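Local coordinates for Serine/threonine-protein kinase pknE (Mycobacterium tuberculosis, PDB 2H34), which phosphorylates serine and threonine residues of proteins with ATP, through the cytoplasmic kinase domain crystallised here without nucleotide, at residues G197-E209 with P233-I247. Numbering follows the deposited sequence.
Sequences GTLYYMAPERFSE and PPYQGDQLSVMGAHI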
loop_
_atom_site.group_PDB
_atom_site.type_symbol
_atom_site.label_atom_id
_atom_site.label_comp_id
_atom_site.label_asym_id
_atom_site.label_seq_id
_atom_site.Cartn_x
_atom_site.Cartn_y
_atom_site.Cartn_z
ATOM N N GLY A 197 3.770 -7.183 -6.667
ATOM C CA GLY A 197 4.110 -5.837 -7.119
ATOM C C GLY A 197 3.949 -5.698 -8.616
ATOM O O GLY A 197 4.292 -6.621 -9.360
ATOM N N THR A 198 3.410 -4.564 -9.072
ATOM C CA THR A 198 3.331 -4.318 -10.523
ATOM C C THR A 198 3.906 -2.996 -10.971
ATOM O O THR A 198 3.855 -1.990 -10.245
ATOM C CB THR A 198 1.904 -4.377 -11.100
ATOM O OG1 THR A 198 1.045 -3.553 -10.304
ATOM C CG2 THR A 198 1.390 -5.829 -11.215
ATOM N N LEU A 199 4.386 -3.022 -12.214
ATOM C CA LEU A 199 5.058 -1.906 -12.856
ATOM C C LEU A 199 4.241 -0.620 -12.961
ATOM O O LEU A 199 4.824 0.456 -13.150
ATOM C CB LEU A 199 5.547 -2.319 -14.241
ATOM C CG LEU A 199 6.894 -3.036 -14.306
ATOM C CD1 LEU A 199 6.840 -4.428 -13.676
ATOM C CD2 LEU A 199 7.336 -3.126 -15.744
ATOM N N TYR A 200 2.914 -0.719 -12.844
ATOM C CA TYR A 200 2.056 0.461 -12.965
ATOM C C TYR A 200 2.445 1.567 -11.994
ATOM O O TYR A 200 2.179 2.741 -12.266
ATOM C CB TYR A 200 0.589 0.132 -12.729
ATOM C CG TYR A 200 -0.075 -0.767 -13.736
ATOM C CD1 TYR A 200 0.007 -0.504 -15.101
ATOM C CD2 TYR A 200 -0.841 -1.869 -13.313
ATOM C CE1 TYR A 200 -0.626 -1.335 -16.030
ATOM C CE2 TYR A 200 -1.486 -2.702 -14.229
ATOM C CZ TYR A 200 -1.376 -2.431 -15.586
ATOM O OH TYR A 200 -2.003 -3.244 -16.506
ATOM N N TYR A 201 3.065 1.192 -10.871
ATOM C CA TYR A 201 3.311 2.124 -9.759
ATOM C C TYR A 201 4.796 2.289 -9.407
ATOM O O TYR A 201 5.137 2.734 -8.308
ATOM C CB TYR A 201 2.471 1.707 -8.526
ATOM C CG TYR A 201 1.029 1.427 -8.898
ATOM C CD1 TYR A 201 0.600 0.129 -9.192
ATOM C CD2 TYR A 201 0.118 2.466 -9.033
ATOM C CE1 TYR A 201 -0.696 -0.122 -9.582
ATOM C CE2 TYR A 201 -1.187 2.221 -9.423
ATOM C CZ TYR A 201 -1.585 0.929 -9.701
ATOM O OH TYR A 201 -2.875 0.698 -10.097
HETATM N N MSE A 202 5.675 1.964 -10.354
HETATM C CA MSE A 202 7.099 1.880 -10.058
HETATM C C MSE A 202 7.941 3.031 -10.565
HETATM O O MSE A 202 7.979 3.313 -11.763
HETATM C CB MSE A 202 7.678 0.588 -10.586
HETATM C CG MSE A 202 7.761 -0.505 -9.569
HETATM SE SE MSE A 202 8.697 -1.999 -10.406
HETATM C CE MSE A 202 7.685 -3.468 -9.457
ATOM N N ALA A 203 8.641 3.671 -9.632
ATOM C CA ALA A 203 9.612 4.712 -9.945
ATOM C C ALA A 203 10.700 4.149 -10.844
ATOM O O ALA A 203 10.991 2.956 -10.783
ATOM C CB ALA A 203 10.214 5.280 -8.661
ATOM N N PRO A 204 11.293 5.004 -11.690
ATOM C CA PRO A 204 12.328 4.557 -12.595
ATOM C C PRO A 204 13.589 4.070 -11.882
ATOM O O PRO A 204 14.175 3.082 -12.305
ATOM C CB PRO A 204 12.619 5.805 -13.422
ATOM C CG PRO A 204 11.421 6.666 -13.261
ATOM C CD PRO A 204 11.014 6.437 -11.871
ATOM N N GLU A 205 13.989 4.734 -10.798
ATOM C CA GLU A 205 15.255 4.395 -10.126
ATOM C C GLU A 205 15.331 2.937 -9.658
ATOM O O GLU A 205 16.416 2.428 -9.344
ATOM C CB GLU A 205 15.558 5.347 -8.965
ATOM C CG GLU A 205 14.552 5.298 -7.827
ATOM C CD GLU A 205 13.427 6.302 -7.994
ATOM O OE1 GLU A 205 13.103 6.675 -9.143
ATOM O OE2 GLU A 205 12.867 6.726 -6.975
ATOM N N ARG A 206 14.178 2.274 -9.628
ATOM C CA ARG A 206 14.093 0.886 -9.197
ATOM C C ARG A 206 14.583 -0.108 -10.257
ATOM O O ARG A 206 15.000 -1.221 -9.926
ATOM C CB ARG A 206 12.661 0.561 -8.806
ATOM C CG ARG A 206 12.121 1.419 -7.685
ATOM C CD ARG A 206 10.843 0.819 -7.114
ATOM N NE ARG A 206 10.986 -0.615 -6.870
ATOM C CZ ARG A 206 10.022 -1.417 -6.424
ATOM N NH1 ARG A 206 8.801 -0.949 -6.151
ATOM N NH2 ARG A 206 10.290 -2.709 -6.253
ATOM N N PHE A 207 14.535 0.294 -11.525
ATOM C CA PHE A 207 14.916 -0.602 -12.625
ATOM C C PHE A 207 16.437 -0.809 -12.782
ATOM O O PHE A 207 16.864 -1.864 -13.250
ATOM C CB PHE A 207 14.237 -0.195 -13.948
ATOM C CG PHE A 207 12.727 -0.062 -13.844
ATOM C CD1 PHE A 207 11.918 -1.189 -13.707
ATOM C CD2 PHE A 207 12.116 1.193 -13.866
ATOM C CE1 PHE A 207 10.515 -1.058 -13.584
ATOM C CE2 PHE A 207 10.725 1.328 -13.765
ATOM C CZ PHE A 207 9.927 0.200 -13.623
ATOM N N SER A 208 17.242 0.175 -12.371
ATOM C CA SER A 208 18.703 0.013 -12.315
ATOM C C SER A 208 19.247 0.476 -10.962
ATOM O O SER A 208 18.513 0.492 -9.975
ATOM C CB SER A 208 19.385 0.765 -13.468
ATOM O OG SER A 208 20.639 0.182 -13.823
ATOM N N GLU A 209 20.528 0.842 -10.917
ATOM C CA GLU A 209 21.148 1.387 -9.702
ATOM C C GLU A 209 21.222 2.913 -9.728
ATOM O O GLU A 209 20.825 3.575 -8.772
ATOM C CB GLU A 209 22.549 0.800 -9.496
ATOM C CG GLU A 209 22.562 -0.519 -8.728
ATOM C CD GLU A 209 22.182 -1.711 -9.587
ATOM O OE1 GLU A 209 21.139 -2.342 -9.310
ATOM O OE2 GLU A 209 22.924 -2.007 -10.546
ATOM N N PRO A 233 -4.497 3.895 -14.322
ATOM C CA PRO A 233 -3.134 4.221 -13.925
ATOM C C PRO A 233 -2.526 5.119 -14.974
ATOM O O PRO A 233 -2.988 5.077 -16.109
ATOM C CB PRO A 233 -2.442 2.860 -13.915
ATOM C CG PRO A 233 -3.240 2.021 -14.845
ATOM C CD PRO A 233 -4.642 2.460 -14.630
ATOM N N PRO A 234 -1.530 5.960 -14.595
ATOM C CA PRO A 234 -0.942 6.947 -15.511
ATOM C C PRO A 234 -0.370 6.368 -16.791
ATOM O O PRO A 234 -0.445 7.012 -17.833
ATOM C CB PRO A 234 0.165 7.614 -14.674
ATOM C CG PRO A 234 0.398 6.724 -13.539
ATOM C CD PRO A 234 -0.928 6.067 -13.253
ATOM N N TYR A 235 0.188 5.166 -16.724
ATOM C CA TYR A 235 0.769 4.570 -17.930
ATOM C C TYR A 235 0.140 3.223 -18.269
ATOM O O TYR A 235 0.220 2.283 -17.480
ATOM C CB TYR A 235 2.292 4.440 -17.790
ATOM C CG TYR A 235 3.020 5.753 -17.549
ATOM C CD1 TYR A 235 3.914 5.890 -16.486
ATOM C CD2 TYR A 235 2.811 6.853 -18.384
ATOM C CE1 TYR A 235 4.573 7.082 -16.260
ATOM C CE2 TYR A 235 3.471 8.044 -18.173
ATOM C CZ TYR A 235 4.352 8.159 -17.112
ATOM O OH TYR A 235 5.007 9.360 -16.901
ATOM N N GLN A 236 -0.505 3.143 -19.433
ATOM C CA GLN A 236 -1.117 1.896 -19.901
ATOM C C GLN A 236 -0.161 1.123 -20.809
ATOM O O GLN A 236 0.953 1.580 -21.066
ATOM C CB GLN A 236 -2.431 2.176 -20.636
ATOM C CG GLN A 236 -3.682 2.019 -19.786
ATOM C CD GLN A 236 -4.258 3.343 -19.355
ATOM O OE1 GLN A 236 -3.523 4.275 -19.034
ATOM N NE2 GLN A 236 -5.582 3.438 -19.346
ATOM N N GLY A 237 -0.604 -0.034 -21.301
ATOM C CA GLY A 237 0.211 -0.876 -22.176
ATOM C C GLY A 237 0.808 -2.066 -21.447
ATOM O O GLY A 237 0.451 -2.337 -20.295
ATOM N N ASP A 238 1.719 -2.778 -22.116
ATOM C CA ASP A 238 2.357 -3.946 -21.510
ATOM C C ASP A 238 3.594 -3.592 -20.684
ATOM O O ASP A 238 4.047 -2.433 -20.671
ATOM C CB ASP A 238 2.664 -5.027 -22.548
ATOM C CG ASP A 238 3.666 -4.575 -23.613
ATOM O OD1 ASP A 238 3.722 -5.238 -24.668
ATOM O OD2 ASP A 238 4.394 -3.578 -23.405
ATOM N N GLN A 239 4.111 -4.602 -19.982
ATOM C CA GLN A 239 5.214 -4.431 -19.037
ATOM C C GLN A 239 6.378 -3.672 -19.653
ATOM O O GLN A 239 6.948 -2.807 -19.010
ATOM C CB GLN A 239 5.699 -5.780 -18.500
ATOM C CG GLN A 239 4.698 -6.510 -17.615
ATOM C CD GLN A 239 5.244 -7.827 -17.042
ATOM O OE1 GLN A 239 5.755 -8.700 -17.776
ATOM N NE2 GLN A 239 5.117 -7.981 -15.717
ATOM N N LEU A 240 6.728 -3.995 -20.896
ATOM C CA LEU A 240 7.804 -3.291 -21.585
ATOM C C LEU A 240 7.478 -1.802 -21.776
ATOM O O LEU A 240 8.162 -0.940 -21.211
ATOM C CB LEU A 240 8.126 -3.970 -22.925
ATOM C CG LEU A 240 9.415 -3.680 -23.699
ATOM C CD1 LEU A 240 10.655 -4.112 -22.937
ATOM C CD2 LEU A 240 9.332 -4.419 -25.008
ATOM N N SER A 241 6.423 -1.506 -22.539
ATOM C CA SER A 241 6.009 -0.121 -22.793
ATOM C C SER A 241 5.753 0.689 -21.506
ATOM O O SER A 241 6.117 1.857 -21.432
ATOM C CB SER A 241 4.798 -0.065 -23.741
ATOM O OG SER A 241 3.568 -0.188 -23.032
ATOM N N VAL A 242 5.152 0.070 -20.494
ATOM C CA VAL A 242 4.961 0.749 -19.208
ATOM C C VAL A 242 6.287 1.110 -18.539
ATOM O O VAL A 242 6.510 2.269 -18.183
ATOM C CB VAL A 242 4.054 -0.065 -18.238
ATOM C CG1 VAL A 242 4.157 0.450 -16.804
ATOM C CG2 VAL A 242 2.613 0.003 -18.696
HETATM N N MSE A 243 7.163 0.117 -18.380
HETATM C CA MSE A 243 8.493 0.332 -17.807
HETATM C C MSE A 243 9.187 1.502 -18.479
HETATM O O MSE A 243 9.795 2.340 -17.794
HETATM C CB MSE A 243 9.361 -0.912 -17.962
HETATM C CG MSE A 243 10.535 -0.976 -17.015
HETATM SE SE MSE A 243 11.998 -2.037 -17.725
HETATM C CE MSE A 243 11.155 -3.850 -17.834
ATOM N N GLY A 244 9.088 1.545 -19.818
ATOM C CA GLY A 244 9.627 2.648 -20.605
ATOM C C GLY A 244 8.931 3.972 -20.320
ATOM O O GLY A 244 9.592 5.046 -20.228
ATOM N N ALA A 245 7.600 3.893 -20.168
ATOM C CA ALA A 245 6.807 5.102 -20.022
ATOM C C ALA A 245 7.234 5.879 -18.772
ATOM O O ALA A 245 7.360 7.107 -18.800
ATOM C CB ALA A 245 5.335 4.756 -19.977
ATOM N N HIS A 246 7.489 5.140 -17.693
ATOM C CA HIS A 246 7.933 5.703 -16.414
ATOM C C HIS A 246 9.277 6.415 -16.529
ATOM O O HIS A 246 9.536 7.416 -15.852
ATOM C CB HIS A 246 8.067 4.594 -15.370
ATOM C CG HIS A 246 6.820 4.341 -14.585
ATOM N ND1 HIS A 246 6.163 3.130 -14.597
ATOM C CD2 HIS A 246 6.120 5.138 -13.742
ATOM C CE1 HIS A 246 5.111 3.192 -13.801
ATOM N NE2 HIS A 246 5.068 4.398 -13.263
ATOM N N ILE A 247 10.145 5.871 -17.365
ATOM C CA ILE A 247 11.482 6.402 -17.484
ATOM C C ILE A 247 11.447 7.698 -18.279
ATOM O O ILE A 247 12.223 8.617 -18.017
ATOM C CB ILE A 247 12.440 5.364 -18.114
ATOM C CG1 ILE A 247 12.750 4.273 -17.085
ATOM C CG2 ILE A 247 13.743 6.028 -18.579
ATOM C CD1 ILE A 247 13.044 2.913 -17.679
#
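L199 meets M243 and P204 meets I247 where the 197-209 loop, with a 3-10 turn at 199-200, runs along one side of helix 239-247; the CA atoms of L199 and M243 lie 6.4 Å apart and those of P204 and I247 5.3 Å. This is the C-lobe of the protein kinase fold: the loop carries the APE motif (A203-P204-E205) that closes the activation segment, and the helix corresponds to αG. E205 makes the salt bridge to R280 familiar from kinases, while R206 pairs with D159, the predicted catalytic base.

The contact rests largely on apolar packing. L199 reaches the first turns of the helix, CD2 lying 3.7 Å from M243 CB and CB lying 4.0 Å from V242 CG1. With its CG anti to the backbone N (chi1 -160°), M243, a selenomethionine in this crystal, extends across the F207 ring: CG sits over one face in a CH-pi contact, 3.5 Å from the ring centroid, and its SE follows obliquely in a Met-aromatic contact. I247 continues this row, its CG1 4.0 Å from P204 CB. At the other end Y200 lies alongside P233, whose CG rests over one face of the phenol near the rim, while Y235 O comes to the ring edge.

Buried H246 fills the middle: M202 O lies over one face of its imidazole, the Y235 ring comes to the opposite face edge-on through CD1, and the Y200 backbone carbonyl is at its edge. At the helix start D238 is the N-cap, its OD2 accepting from S241 N at 3.0 Å, nearly along the carboxylate C-O axis.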